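Long-range contacts in cell division inhibitor SulA (Pseudomonas aeruginosa, PDB 1OFU), which probably inhibits cell division in the SOS response by binding FtsZ and preventing it from polymerizing into the Z ring: residues 36-41 against 58-63; 78-83 against 103-108; 87-92 against 113-118. All blocks are in the same frame, centred on the assembly; numbering follows the deposited sequence.

Contact 1: residues 36-41 against 58-63; sequences LTLIAP and ERILLL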
ATOM      1  N   LEU D  36       9.526   4.966  11.648  1.00 39.71           N
ATOM      2  CA  LEU D  36       9.541   3.621  11.122  1.00 37.50           C
ATOM      3  C   LEU D  36      11.061   3.469  11.134  1.00 37.08           C
ATOM      4  O   LEU D  36      11.763   4.195  10.427  1.00 34.18           O
ATOM      5  CB  LEU D  36       9.040   3.555   9.675  1.00 37.14           C
ATOM      6  CG  LEU D  36       9.471   2.248   8.987  1.00 38.74           C
ATOM      7  CD1 LEU D  36       8.996   1.060   9.815  1.00 35.32           C
ATOM      8  CD2 LEU D  36       8.921   2.175   7.573  1.00 38.32           C
ATOM      9  N   THR D  37      11.585   2.580  11.963  1.00 37.18           N
ATOM     10  CA  THR D  37      13.027   2.408  12.001  1.00 35.29           C
ATOM     11  C   THR D  37      13.433   1.086  11.394  1.00 37.78           C
ATOM     12  O   THR D  37      12.935   0.027  11.788  1.00 38.65           O
ATOM     13  CB  THR D  37      13.565   2.497  13.437  1.00 34.10           C
ATOM     14  OG1 THR D  37      13.298   3.805  13.947  1.00 29.79           O
ATOM     15  CG2 THR D  37      15.068   2.247  13.471  1.00 28.52           C
ATOM     16  N   LEU D  38      14.331   1.166  10.416  1.00 34.50           N
ATOM     17  CA  LEU D  38      14.846  -0.003   9.726  1.00 33.52           C
ATOM     18  C   LEU D  38      16.261  -0.221  10.254  1.00 38.26           C
ATOM     19  O   LEU D  38      17.084   0.698  10.234  1.00 39.05           O
ATOM     20  CB  LEU D  38      14.885   0.254   8.215  1.00 30.39           C
ATOM     21  CG  LEU D  38      13.617   0.792   7.538  1.00 32.50           C
ATOM     22  CD1 LEU D  38      13.855   0.894   6.024  1.00 27.16           C
ATOM     23  CD2 LEU D  38      12.434  -0.129   7.826  1.00 30.77           C
ATOM     24  N   ILE D  39      16.556  -1.428  10.725  1.00 39.61           N
ATOM     25  CA  ILE D  39      17.880  -1.695  11.259  1.00 38.43           C
ATOM     26  C   ILE D  39      18.722  -2.676  10.463  1.00 41.91           C
ATOM     27  O   ILE D  39      18.378  -3.853  10.315  1.00 40.64           O
ATOM     28  CB  ILE D  39      17.782  -2.152  12.722  1.00 42.12           C
ATOM     29  CG1 ILE D  39      17.226  -0.992  13.557  1.00 43.84           C
ATOM     30  CG2 ILE D  39      19.146  -2.620  13.222  1.00 41.52           C
ATOM     31  CD1 ILE D  39      17.253  -1.204  15.038  1.00 53.39           C
ATOM     32  N   ALA D  40      19.838  -2.164   9.948  1.00 40.87           N
ATOM     33  CA  ALA D  40      20.782  -2.945   9.166  1.00 39.78           C
ATOM     34  C   ALA D  40      20.118  -3.770   8.070  1.00 40.37           C
ATOM     35  O   ALA D  40      20.297  -4.985   8.006  1.00 40.17           O
ATOM     36  CB  ALA D  40      21.594  -3.856  10.090  1.00 36.69           C
ATOM     37  N   PRO D  41      19.330  -3.123   7.198  1.00 41.13           N
ATOM     38  CA  PRO D  41      18.672  -3.862   6.117  1.00 40.82           C
ATOM     39  C   PRO D  41      19.732  -4.300   5.115  1.00 41.71           C
ATOM     40  O   PRO D  41      20.833  -3.760   5.102  1.00 43.47           O
ATOM     41  CB  PRO D  41      17.719  -2.831   5.532  1.00 39.43           C
ATOM     42  CG  PRO D  41      18.481  -1.556   5.710  1.00 42.10           C
ATOM     43  CD  PRO D  41      18.994  -1.690   7.128  1.00 40.95           C
ATOM     44  N   GLU D  58       9.954  11.449   5.231  1.00 41.47           N
ATOM     45  CA  GLU D  58      10.079  12.252   6.440  1.00 41.87           C
ATOM     46  C   GLU D  58       9.799  11.457   7.700  1.00 41.26           C
ATOM     47  O   GLU D  58       9.926  11.982   8.804  1.00 40.54           O
ATOM     48  CB  GLU D  58       9.120  13.447   6.387  1.00 46.90           C
ATOM     49  CG  GLU D  58       9.281  14.338   5.162  1.00 55.41           C
ATOM     50  CD  GLU D  58      10.610  15.076   5.137  1.00 64.04           C
ATOM     51  OE1 GLU D  58      10.915  15.725   4.111  1.00 66.52           O
ATOM     52  OE2 GLU D  58      11.349  15.012   6.144  1.00 66.31           O
ATOM     53  N   ARG D  59       9.432  10.187   7.549  1.00 36.44           N
ATOM     54  CA  ARG D  59       9.089   9.396   8.725  1.00 37.87           C
ATOM     55  C   ARG D  59       9.884   8.113   8.862  1.00 38.31           C
ATOM     56  O   ARG D  59       9.502   7.217   9.615  1.00 37.24           O
ATOM     57  CB  ARG D  59       7.597   9.071   8.693  1.00 33.93           C
ATOM     58  CG  ARG D  59       6.725  10.280   8.403  1.00 37.64           C
ATOM     59  CD  ARG D  59       5.283   9.940   8.671  1.00 43.90           C
ATOM     60  NE  ARG D  59       5.168   9.270   9.963  1.00 49.33           N
ATOM     61  CZ  ARG D  59       4.104   8.580  10.354  1.00 50.08           C
ATOM     62  NH1 ARG D  59       4.092   8.004  11.549  1.00 49.90           N
ATOM     63  NH2 ARG D  59       3.057   8.467   9.545  1.00 50.80           N
ATOM     64  N   ILE D  60      10.994   8.031   8.139  1.00 35.45           N
ATOM     65  CA  ILE D  60      11.822   6.843   8.178  1.00 37.47           C
ATOM     66  C   ILE D  60      13.219   7.134   8.688  1.00 36.30           C
ATOM     67  O   ILE D  60      13.801   8.172   8.390  1.00 40.66           O
ATOM     68  CB  ILE D  60      11.926   6.210   6.779  1.00 41.37           C
ATOM     69  CG1 ILE D  60      10.554   5.701   6.359  1.00 47.17           C
ATOM     70  CG2 ILE D  60      12.960   5.077   6.768  1.00 43.32           C
ATOM     71  CD1 ILE D  60      10.507   5.229   4.939  1.00 56.44           C
ATOM     72  N   LEU D  61      13.741   6.196   9.467  1.00 35.86           N
ATOM     73  CA  LEU D  61      15.077   6.286  10.020  1.00 37.52           C
ATOM     74  C   LEU D  61      15.726   4.960   9.651  1.00 39.54           C
ATOM     75  O   LEU D  61      15.160   3.891   9.903  1.00 37.25           O
ATOM     76  CB  LEU D  61      15.017   6.455  11.542  1.00 37.06           C
ATOM     77  CG  LEU D  61      15.688   7.705  12.112  1.00 43.81           C
ATOM     78  CD1 LEU D  61      15.182   8.940  11.393  1.00 44.97           C
ATOM     79  CD2 LEU D  61      15.411   7.800  13.599  1.00 42.17           C
ATOM     80  N   LEU D  62      16.893   5.029   9.018  1.00 40.20           N
ATOM     81  CA  LEU D  62      17.609   3.828   8.611  1.00 40.39           C
ATOM     82  C   LEU D  62      18.931   3.808   9.367  1.00 44.81           C
ATOM     83  O   LEU D  62      19.768   4.695   9.187  1.00 44.16           O
ATOM     84  CB  LEU D  62      17.852   3.861   7.100  1.00 39.75           C
ATOM     85  CG  LEU D  62      18.329   2.600   6.375  1.00 44.91           C
ATOM     86  CD1 LEU D  62      18.638   2.967   4.931  1.00 47.49           C
ATOM     87  CD2 LEU D  62      19.570   2.018   7.032  1.00 45.40           C
ATOM     88  N   LEU D  63      19.117   2.801  10.217  1.00 44.57           N
ATOM     89  CA  LEU D  63      20.343   2.693  11.004  1.00 45.29           C
ATOM     90  C   LEU D  63      21.173   1.498  10.571  1.00 48.80           C
ATOM     91  O   LEU D  63      20.633   0.471  10.160  1.00 48.61           O
ATOM     92  CB  LEU D  63      20.010   2.550  12.489  1.00 42.80           C
ATOM     93  CG  LEU D  63      18.974   3.508  13.076  1.00 46.93           C
ATOM     94  CD1 LEU D  63      18.831   3.226  14.565  1.00 47.96           C
ATOM     95  CD2 LEU D  63      19.391   4.955  12.837  1.00 51.21           C
TER

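Contact 2: residues 78-83 against 103-108; sequences ALRLGR and SRAAQL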
ATOM      1  N   ALA D  78      16.359   0.436  19.974  1.00 47.99           N
ATOM      2  CA  ALA D  78      15.432   1.325  19.279  1.00 44.75           C
ATOM      3  C   ALA D  78      13.988   1.037  19.695  1.00 45.19           C
ATOM      4  O   ALA D  78      13.161   1.946  19.772  1.00 47.04           O
ATOM      5  CB  ALA D  78      15.592   1.166  17.763  1.00 42.72           C
ATOM      6  N   LEU D  79      13.681  -0.232  19.951  1.00 44.72           N
ATOM      7  CA  LEU D  79      12.334  -0.611  20.382  1.00 48.26           C
ATOM      8  C   LEU D  79      12.136  -0.086  21.795  1.00 46.96           C
ATOM      9  O   LEU D  79      11.149   0.580  22.106  1.00 46.31           O
ATOM     10  CB  LEU D  79      12.185  -2.135  20.387  1.00 46.03           C
ATOM     11  CG  LEU D  79      12.061  -2.823  19.025  1.00 46.49           C
ATOM     12  CD1 LEU D  79      12.489  -4.274  19.135  1.00 45.28           C
ATOM     13  CD2 LEU D  79      10.633  -2.710  18.534  1.00 41.64           C
ATOM     14  N   ARG D  80      13.109  -0.403  22.638  1.00 48.37           N
ATOM     15  CA  ARG D  80      13.134  -0.016  24.042  1.00 51.31           C
ATOM     16  C   ARG D  80      12.880   1.482  24.239  1.00 48.84           C
ATOM     17  O   ARG D  80      12.036   1.875  25.043  1.00 43.82           O
ATOM     18  CB  ARG D  80      14.498  -0.403  24.606  1.00 54.14           C
ATOM     19  CG  ARG D  80      14.643  -0.402  26.101  1.00 60.71           C
ATOM     20  CD  ARG D  80      15.988  -1.022  26.430  1.00 64.70           C
ATOM     21  NE  ARG D  80      16.079  -2.373  25.880  1.00 67.60           N
ATOM     22  CZ  ARG D  80      17.207  -2.941  25.463  1.00 68.97           C
ATOM     23  NH1 ARG D  80      17.190  -4.179  24.982  1.00 69.45           N
ATOM     24  NH2 ARG D  80      18.349  -2.270  25.509  1.00 65.25           N
ATOM     25  N   LEU D  81      13.617   2.305  23.495  1.00 49.28           N
ATOM     26  CA  LEU D  81      13.500   3.761  23.577  1.00 46.44           C
ATOM     27  C   LEU D  81      12.102   4.254  23.235  1.00 47.02           C
ATOM     28  O   LEU D  81      11.738   5.387  23.556  1.00 43.99           O
ATOM     29  CB  LEU D  81      14.525   4.421  22.647  1.00 49.36           C
ATOM     30  CG  LEU D  81      15.972   4.558  23.133  1.00 47.69           C
ATOM     31  CD1 LEU D  81      16.407   3.339  23.914  1.00 54.35           C
ATOM     32  CD2 LEU D  81      16.867   4.774  21.934  1.00 48.36           C
ATOM     33  N   GLY D  82      11.331   3.405  22.563  1.00 47.28           N
ATOM     34  CA  GLY D  82       9.964   3.749  22.210  1.00 42.40           C
ATOM     35  C   GLY D  82       9.746   4.943  21.304  1.00 42.54           C
ATOM     36  O   GLY D  82       8.696   5.589  21.360  1.00 41.99           O
ATOM     37  N   ARG D  83      10.715   5.240  20.449  1.00 40.96           N
ATOM     38  CA  ARG D  83      10.564   6.373  19.549  1.00 42.14           C
ATOM     39  C   ARG D  83      10.059   5.953  18.166  1.00 40.42           C
ATOM     40  O   ARG D  83       9.773   6.796  17.312  1.00 39.49           O
ATOM     41  CB  ARG D  83      11.894   7.119  19.420  1.00 47.07           C
ATOM     42  CG  ARG D  83      11.703   8.615  19.345  1.00 53.11           C
ATOM     43  CD  ARG D  83      12.262   9.330  20.563  1.00 57.78           C
ATOM     44  NE  ARG D  83      12.226   8.528  21.781  1.00 60.46           N
ATOM     45  CZ  ARG D  83      12.630   8.969  22.971  1.00 63.47           C
ATOM     46  NH1 ARG D  83      13.089  10.209  23.100  1.00 64.72           N
ATOM     47  NH2 ARG D  83      12.598   8.168  24.029  1.00 60.78           N
ATOM     48  N   SER D 103      10.903  -9.075  21.707  1.00 45.98           N
ATOM     49  CA  SER D 103       9.531  -8.956  22.178  1.00 47.57           C
ATOM     50  C   SER D 103       9.453  -8.102  23.442  1.00 50.51           C
ATOM     51  O   SER D 103       8.604  -7.213  23.558  1.00 47.82           O
ATOM     52  CB  SER D 103       8.957 -10.345  22.452  1.00 49.37           C
ATOM     53  OG  SER D 103       7.567 -10.269  22.687  1.00 54.59           O
ATOM     54  N   ARG D 104      10.340  -8.381  24.390  1.00 52.44           N
ATOM     55  CA  ARG D 104      10.373  -7.631  25.638  1.00 57.58           C
ATOM     56  C   ARG D 104      10.657  -6.160  25.340  1.00 55.47           C
ATOM     57  O   ARG D 104       9.978  -5.270  25.849  1.00 54.18           O
ATOM     58  CB  ARG D 104      11.458  -8.197  26.559  1.00 64.14           C
ATOM     59  CG  ARG D 104      11.591  -7.477  27.891  1.00 71.28           C
ATOM     60  CD  ARG D 104      12.648  -8.132  28.766  1.00 75.93           C
ATOM     61  NE  ARG D 104      12.816  -7.436  30.040  1.00 81.61           N
ATOM     62  CZ  ARG D 104      13.300  -6.204  30.168  1.00 82.27           C
ATOM     63  NH1 ARG D 104      13.411  -5.657  31.371  1.00 82.53           N
ATOM     64  NH2 ARG D 104      13.679  -5.519  29.097  1.00 83.11           N
ATOM     65  N   ALA D 105      11.662  -5.915  24.505  1.00 54.54           N
ATOM     66  CA  ALA D 105      12.031  -4.551  24.141  1.00 52.43           C
ATOM     67  C   ALA D 105      10.853  -3.820  23.503  1.00 50.11           C
ATOM     68  O   ALA D 105      10.636  -2.636  23.753  1.00 46.76           O
ATOM     69  CB  ALA D 105      13.218  -4.574  23.185  1.00 52.71           C
ATOM     70  N   ALA D 106      10.088  -4.540  22.687  1.00 50.88           N
ATOM     71  CA  ALA D 106       8.929  -3.967  22.010  1.00 50.58           C
ATOM     72  C   ALA D 106       7.848  -3.552  23.002  1.00 49.02           C
ATOM     73  O   ALA D 106       7.238  -2.490  22.860  1.00 49.11           O
ATOM     74  CB  ALA D 106       8.362  -4.970  20.998  1.00 47.77           C
ATOM     75  N   GLN D 107       7.604  -4.395  24.001  1.00 51.31           N
ATOM     76  CA  GLN D 107       6.591  -4.102  25.015  1.00 53.63           C
ATOM     77  C   GLN D 107       6.973  -2.848  25.802  1.00 50.67           C
ATOM     78  O   GLN D 107       6.137  -1.984  26.056  1.00 49.80           O
ATOM     79  CB  GLN D 107       6.444  -5.286  25.969  1.00 58.20           C
ATOM     80  CG  GLN D 107       6.132  -6.596  25.268  1.00 63.76           C
ATOM     81  CD  GLN D 107       5.777  -7.705  26.234  1.00 65.04           C
ATOM     82  OE1 GLN D 107       4.768  -7.630  26.932  1.00 66.69           O
ATOM     83  NE2 GLN D 107       6.609  -8.743  26.280  1.00 65.20           N
ATOM     84  N   LEU D 108       8.243  -2.755  26.176  1.00 49.07           N
ATOM     85  CA  LEU D 108       8.739  -1.605  26.918  1.00 51.34           C
ATOM     86  C   LEU D 108       8.519  -0.304  26.152  1.00 51.62           C
ATOM     87  O   LEU D 108       8.169   0.719  26.742  1.00 50.68           O
ATOM     88  CB  LEU D 108      10.229  -1.773  27.213  1.00 53.42           C
ATOM     89  CG  LEU D 108      10.625  -2.854  28.223  1.00 54.77           C
ATOM     90  CD1 LEU D 108      12.138  -3.062  28.199  1.00 55.97           C
ATOM     91  CD2 LEU D 108      10.158  -2.435  29.611  1.00 55.47           C
TER

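Contact 3: residues 87-92 against 113-118; sequences VVSWLE and SLNIRL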
ATOM      1  N   VAL D  87      10.018  -1.238  14.503  1.00 32.55           N
ATOM      2  CA  VAL D  87      11.448  -1.389  14.278  1.00 31.45           C
ATOM      3  C   VAL D  87      11.587  -2.652  13.433  1.00 34.98           C
ATOM      4  O   VAL D  87      11.210  -3.736  13.866  1.00 34.58           O
ATOM      5  CB  VAL D  87      12.239  -1.571  15.592  1.00 32.90           C
ATOM      6  CG1 VAL D  87      13.691  -1.855  15.273  1.00 32.47           C
ATOM      7  CG2 VAL D  87      12.136  -0.319  16.450  1.00 29.57           C
ATOM      8  N   VAL D  88      12.114  -2.499  12.223  1.00 33.13           N
ATOM      9  CA  VAL D  88      12.274  -3.614  11.309  1.00 31.05           C
ATOM     10  C   VAL D  88      13.693  -4.155  11.265  1.00 34.12           C
ATOM     11  O   VAL D  88      14.639  -3.450  10.902  1.00 32.35           O
ATOM     12  CB  VAL D  88      11.861  -3.216   9.873  1.00 31.79           C
ATOM     13  CG1 VAL D  88      11.894  -4.445   8.959  1.00 33.06           C
ATOM     14  CG2 VAL D  88      10.470  -2.580   9.889  1.00 29.96           C
ATOM     15  N   SER D  89      13.821  -5.426  11.618  1.00 35.11           N
ATOM     16  CA  SER D  89      15.102  -6.112  11.635  1.00 37.03           C
ATOM     17  C   SER D  89      15.173  -7.076  10.465  1.00 36.73           C
ATOM     18  O   SER D  89      14.144  -7.473   9.906  1.00 33.68           O
ATOM     19  CB  SER D  89      15.257  -6.908  12.935  1.00 40.23           C
ATOM     20  OG  SER D  89      14.974  -6.103  14.061  1.00 52.85           O
ATOM     21  N   TRP D  90      16.394  -7.442  10.101  1.00 35.44           N
ATOM     22  CA  TRP D  90      16.640  -8.389   9.021  1.00 37.94           C
ATOM     23  C   TRP D  90      17.610  -9.406   9.594  1.00 37.89           C
ATOM     24  O   TRP D  90      18.705  -9.602   9.074  1.00 39.10           O
ATOM     25  CB  TRP D  90      17.263  -7.688   7.811  1.00 36.47           C
ATOM     26  CG  TRP D  90      16.253  -7.090   6.887  1.00 41.05           C
ATOM     27  CD1 TRP D  90      15.681  -7.682   5.790  1.00 38.58           C
ATOM     28  CD2 TRP D  90      15.658  -5.795   7.000  1.00 38.83           C
ATOM     29  NE1 TRP D  90      14.765  -6.828   5.214  1.00 40.25           N
ATOM     30  CE2 TRP D  90      14.731  -5.664   5.936  1.00 41.01           C
ATOM     31  CE3 TRP D  90      15.818  -4.729   7.895  1.00 36.39           C
ATOM     32  CZ2 TRP D  90      13.969  -4.509   5.746  1.00 41.29           C
ATOM     33  CZ3 TRP D  90      15.061  -3.581   7.706  1.00 34.29           C
ATOM     34  CH2 TRP D  90      14.148  -3.480   6.637  1.00 41.41           C
ATOM     35  N   LEU D  91      17.192 -10.042  10.683  1.00 43.42           N
ATOM     36  CA  LEU D  91      18.017 -11.029  11.371  1.00 46.07           C
ATOM     37  C   LEU D  91      17.733 -12.492  11.018  1.00 48.45           C
ATOM     38  O   LEU D  91      16.590 -12.938  11.009  1.00 50.53           O
ATOM     39  CB  LEU D  91      17.876 -10.831  12.879  1.00 46.48           C
ATOM     40  CG  LEU D  91      18.339  -9.463  13.385  1.00 49.10           C
ATOM     41  CD1 LEU D  91      17.968  -9.288  14.853  1.00 51.05           C
ATOM     42  CD2 LEU D  91      19.840  -9.334  13.180  1.00 49.09           C
ATOM     43  N   GLU D  92      18.799 -13.227  10.731  1.00 51.81           N
ATOM     44  CA  GLU D  92      18.716 -14.640  10.400  1.00 58.77           C
ATOM     45  C   GLU D  92      20.129 -15.211  10.463  1.00 61.21           C
ATOM     46  O   GLU D  92      21.027 -14.760   9.748  1.00 60.99           O
ATOM     47  CB  GLU D  92      18.113 -14.842   9.004  1.00 61.82           C
ATOM     48  CG  GLU D  92      18.893 -14.193   7.872  1.00 72.96           C
ATOM     49  CD  GLU D  92      18.158 -14.258   6.543  1.00 78.77           C
ATOM     50  OE1 GLU D  92      17.037 -13.713   6.455  1.00 81.39           O
ATOM     51  OE2 GLU D  92      18.701 -14.850   5.584  1.00 82.08           O
ATOM     52  N   SER D 113       7.841  -5.020  16.870  1.00 40.61           N
ATOM     53  CA  SER D 113       9.108  -5.540  16.380  1.00 40.19           C
ATOM     54  C   SER D 113       8.770  -6.428  15.176  1.00 43.14           C
ATOM     55  O   SER D 113       7.959  -7.351  15.281  1.00 44.57           O
ATOM     56  CB  SER D 113       9.805  -6.357  17.467  1.00 37.24           C
ATOM     57  OG  SER D 113      10.919  -7.051  16.937  1.00 35.67           O
ATOM     58  N   LEU D 114       9.372  -6.132  14.029  1.00 41.09           N
ATOM     59  CA  LEU D 114       9.127  -6.904  12.819  1.00 37.25           C
ATOM     60  C   LEU D 114      10.442  -7.360  12.217  1.00 39.15           C
ATOM     61  O   LEU D 114      11.285  -6.538  11.851  1.00 37.62           O
ATOM     62  CB  LEU D 114       8.357  -6.065  11.789  1.00 35.03           C
ATOM     63  CG  LEU D 114       8.156  -6.667  10.386  1.00 41.09           C
ATOM     64  CD1 LEU D 114       7.285  -7.921  10.466  1.00 39.44           C
ATOM     65  CD2 LEU D 114       7.503  -5.633   9.476  1.00 38.94           C
ATOM     66  N   ASN D 115      10.628  -8.672  12.127  1.00 34.74           N
ATOM     67  CA  ASN D 115      11.841  -9.185  11.533  1.00 34.50           C
ATOM     68  C   ASN D 115      11.502  -9.690  10.146  1.00 37.09           C
ATOM     69  O   ASN D 115      10.455 -10.313   9.937  1.00 34.27           O
ATOM     70  CB  ASN D 115      12.440 -10.323  12.352  1.00 31.90           C
ATOM     71  CG  ASN D 115      13.864 -10.629  11.938  1.00 34.24           C
ATOM     72  OD1 ASN D 115      14.721  -9.748  11.963  1.00 34.60           O
ATOM     73  ND2 ASN D 115      14.127 -11.874  11.545  1.00 34.69           N
ATOM     74  N   ILE D 116      12.390  -9.415   9.201  1.00 31.63           N
ATOM     75  CA  ILE D 116      12.189  -9.831   7.831  1.00 37.16           C
ATOM     76  C   ILE D 116      13.318 -10.739   7.375  1.00 39.64           C
ATOM     77  O   ILE D 116      14.485 -10.494   7.667  1.00 41.30           O
ATOM     78  CB  ILE D 116      12.070  -8.590   6.913  1.00 36.92           C
ATOM     79  CG1 ILE D 116      10.814  -7.810   7.317  1.00 36.53           C
ATOM     80  CG2 ILE D 116      12.030  -9.008   5.430  1.00 27.98           C
ATOM     81  CD1 ILE D 116      10.591  -6.535   6.547  1.00 42.28           C
ATOM     82  N   ARG D 117      12.948 -11.804   6.673  1.00 44.60           N
ATOM     83  CA  ARG D 117      13.903 -12.776   6.159  1.00 46.05           C
ATOM     84  C   ARG D 117      13.676 -12.934   4.667  1.00 46.86           C
ATOM     85  O   ARG D 117      12.564 -13.226   4.233  1.00 45.60           O
ATOM     86  CB  ARG D 117      13.695 -14.125   6.835  1.00 48.26           C
ATOM     87  CG  ARG D 117      13.924 -14.121   8.330  1.00 55.24           C
ATOM     88  CD  ARG D 117      13.242 -15.319   8.975  1.00 66.95           C
ATOM     89  NE  ARG D 117      13.508 -16.565   8.260  1.00 73.04           N
ATOM     90  CZ  ARG D 117      13.060 -17.758   8.640  1.00 79.21           C
ATOM     91  NH1 ARG D 117      13.350 -18.836   7.923  1.00 82.29           N
ATOM     92  NH2 ARG D 117      12.326 -17.879   9.740  1.00 80.18           N
ATOM     93  N   LEU D 118      14.731 -12.736   3.888  1.00 50.90           N
ATOM     94  CA  LEU D 118      14.652 -12.871   2.439  1.00 55.55           C
ATOM     95  C   LEU D 118      15.477 -14.087   2.013  1.00 59.74           C
ATOM     96  O   LEU D 118      16.363 -14.528   2.750  1.00 62.75           O
ATOM     97  CB  LEU D 118      15.191 -11.607   1.765  1.00 53.77           C
ATOM     98  CG  LEU D 118      14.540 -10.293   2.208  1.00 53.61           C
ATOM     99  CD1 LEU D 118      15.182  -9.128   1.472  1.00 50.43           C
ATOM    100  CD2 LEU D 118      13.039 -10.340   1.924  1.00 58.27           C
TER
HETATM  101  O   HOH W   1      12.778  -5.583  15.034  1.00 38.69           O

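Contact 1: residues 36-41 against 58-63
Leu36 to Ile39 and Ile60 to Leu63 run side by side as neighbouring parallel strands in the central sheet of this C-terminal part of SulA. Strand 60-63 is an outermost strand of that sheet within the chain. Five backbone hydrogen bonds join the pair. Leu36 gives its N-H to Arg59 O, and its O accepts the N-H of Leu61. Leu38 repeats the pattern two residues on, with Leu38 N 2.9 Å from Leu61 O and Leu63 N on Leu38 O. Ala40 N closes the series on Leu63 O at 2.8 Å.

Leu36, Leu38, Ile60 and Leu62 share one face. Leu36 and Ile60 point the same way, with Leu36 CD2 4.1 Å from Ile60 CG1. At the far end the CD corner of the Pro41 ring lies 3.8 Å from Leu62 CD2. Leu62 CG is anti to the backbone N (chi1 -168°), which swings this methyl toward the proline. Leu50 of helix 47-52 packs on Leu38 and Leu62 on this face.

Thr37, Ile39, Leu61 and Leu63 form the other face. Thr37 turns its methyl to Leu63, CG2 to CD1 4.0 Å. Its OG1 is 4.0 Å from Leu61 CB and hydrogen-bonds with Ser84 OG. Leu74 of helix 68-80 packs on Ile39 and Leu63. A chain of another protein packs on Leu61 and Leu63 and bonds to the Leu62 backbone, in keeping with the FtsZ-binding region 57-62. Together, strand 35-39, helix 47-52 and strand 60-63 make a beta-alpha-beta unit, as in the P-loop NTPase clan to which this family belongs.

Contact 2: residues 78-83 against 103-108
Leu79 of helix 68-80 makes the central apolar contact with Ala105 and Ala106 of helix 96-109. Its CB lies 3.9 Å from Ala105 CB. CG stands anti to the carbonyl carbon (chi1 -74°), and from there the two methyls divide. Leu79 CD1 faces Ala105 CB at 4.1 Å, while Leu79 CD2 reaches Ala106 CB at 4.0 Å. The small alanines let the backbones come close, with Arg80 CA 4.7 Å from Ala105 CA.

Arg80 runs alongside helix 96-109, partly exposed. Its aliphatic part does the touching, with Arg80 CG 4.2 Å from Leu108 CD1. The guanidinium lies obliquely near Ala105 CB, and NH2 makes a salt bridge to Glu77. Arg104 brings a like charge nearby, which may repel weakly.

Both helices lie on one face of a parallel sheet that carries helices on both sides, an alpha/beta/alpha layering. Leu79 also touches Val87 and Ser113 of that sheet. No hydrogen bond crosses between the two segments.

Leu81 points away from helix 96-109. Residues 78-83 are an FtsZ-binding region, and a basic side chain of another protein chain packs on Leu81. Gly82 is the first residue after the helix to leave helical backbone angles, with phi positive at 62°, and its N bonds back to Leu79 O. Arg83 then folds back. Its NH2 bonds to Leu81 O at 2.9 Å, nearly straight at 173°, with the oxygen in the guanidinium plane.

Contact 3: residues 87-92 against 113-118
Trp90 lies beside Ile116 where strand 84-89 leaves its parallel neighbour 112-118. Helix 96-109 connects the two strands in a beta-alpha-beta unit. Trp90 and Ile116 point the same way, and Ile116 CB sits over one face of the indole, 4.0 Å from the centroid of the five-membered ring, a CH-pi contact. Val88 CG1 lies over the same face, also toward the rim. Val88 CG1 and Ile116 CD1 are tight against each other at 3.4 Å. Val88 CG1 is put there by standing anti to the backbone N (chi1 -174°). Leu38 also touches the ring. Trp90 NE1 is buried without a polar partner and lies near Ile116 CG2.

Past the end of strand 84-89, the Asn115 side chain continues the link to Leu91. Its side chain crosses that of Leu91 at about a right angle and its amide pairs with the Leu91 backbone. Leu91 N gives to Asn115 OD1 at 2.8 Å, and Asn115 ND2 gives to Leu91 O at 2.7 Å. Each bond uses a lone pair in the carbonyl plane of its acceptor. ND2 also bonds to Glu6 OE2, so the amide is held by three bonds and its flip is fixed.

Glu92 OE1 lies against Arg117 CB at 3.4 Å, but the charged ends do not meet. Arg117 NH2 instead forms a salt bridge with Glu6.

On the Ser89 and Ser113 face, a water donates to Val87 O at 2.7 Å and lies 3.0 Å from Ser113 OG.

How the contacts relate
Contacts 1 and 3 belong to one sheet, their centres about 12 Å apart. Strands 35-39 and 84-89 are neighbours there, and Thr37 O lies 2.7 Å from Val88 N, probably a hydrogen bond. Pro41 CA also rests 3.5 Å from Trp90 CE3. Contact 2 sits on the sheet, its centre about 15 Å from each of the others. Leu79 CD2 meets Val87 CG2 at 3.5 Å, and Ala78 CB meets Ile39 CD1 at 4.0 Å, which brings in contact 1. Contacts 2 and 3 alternate along the chain. FtsZ-binding regions coincide with parts of contacts 1 and 2, whereas contact 3 lies deeper in the fold.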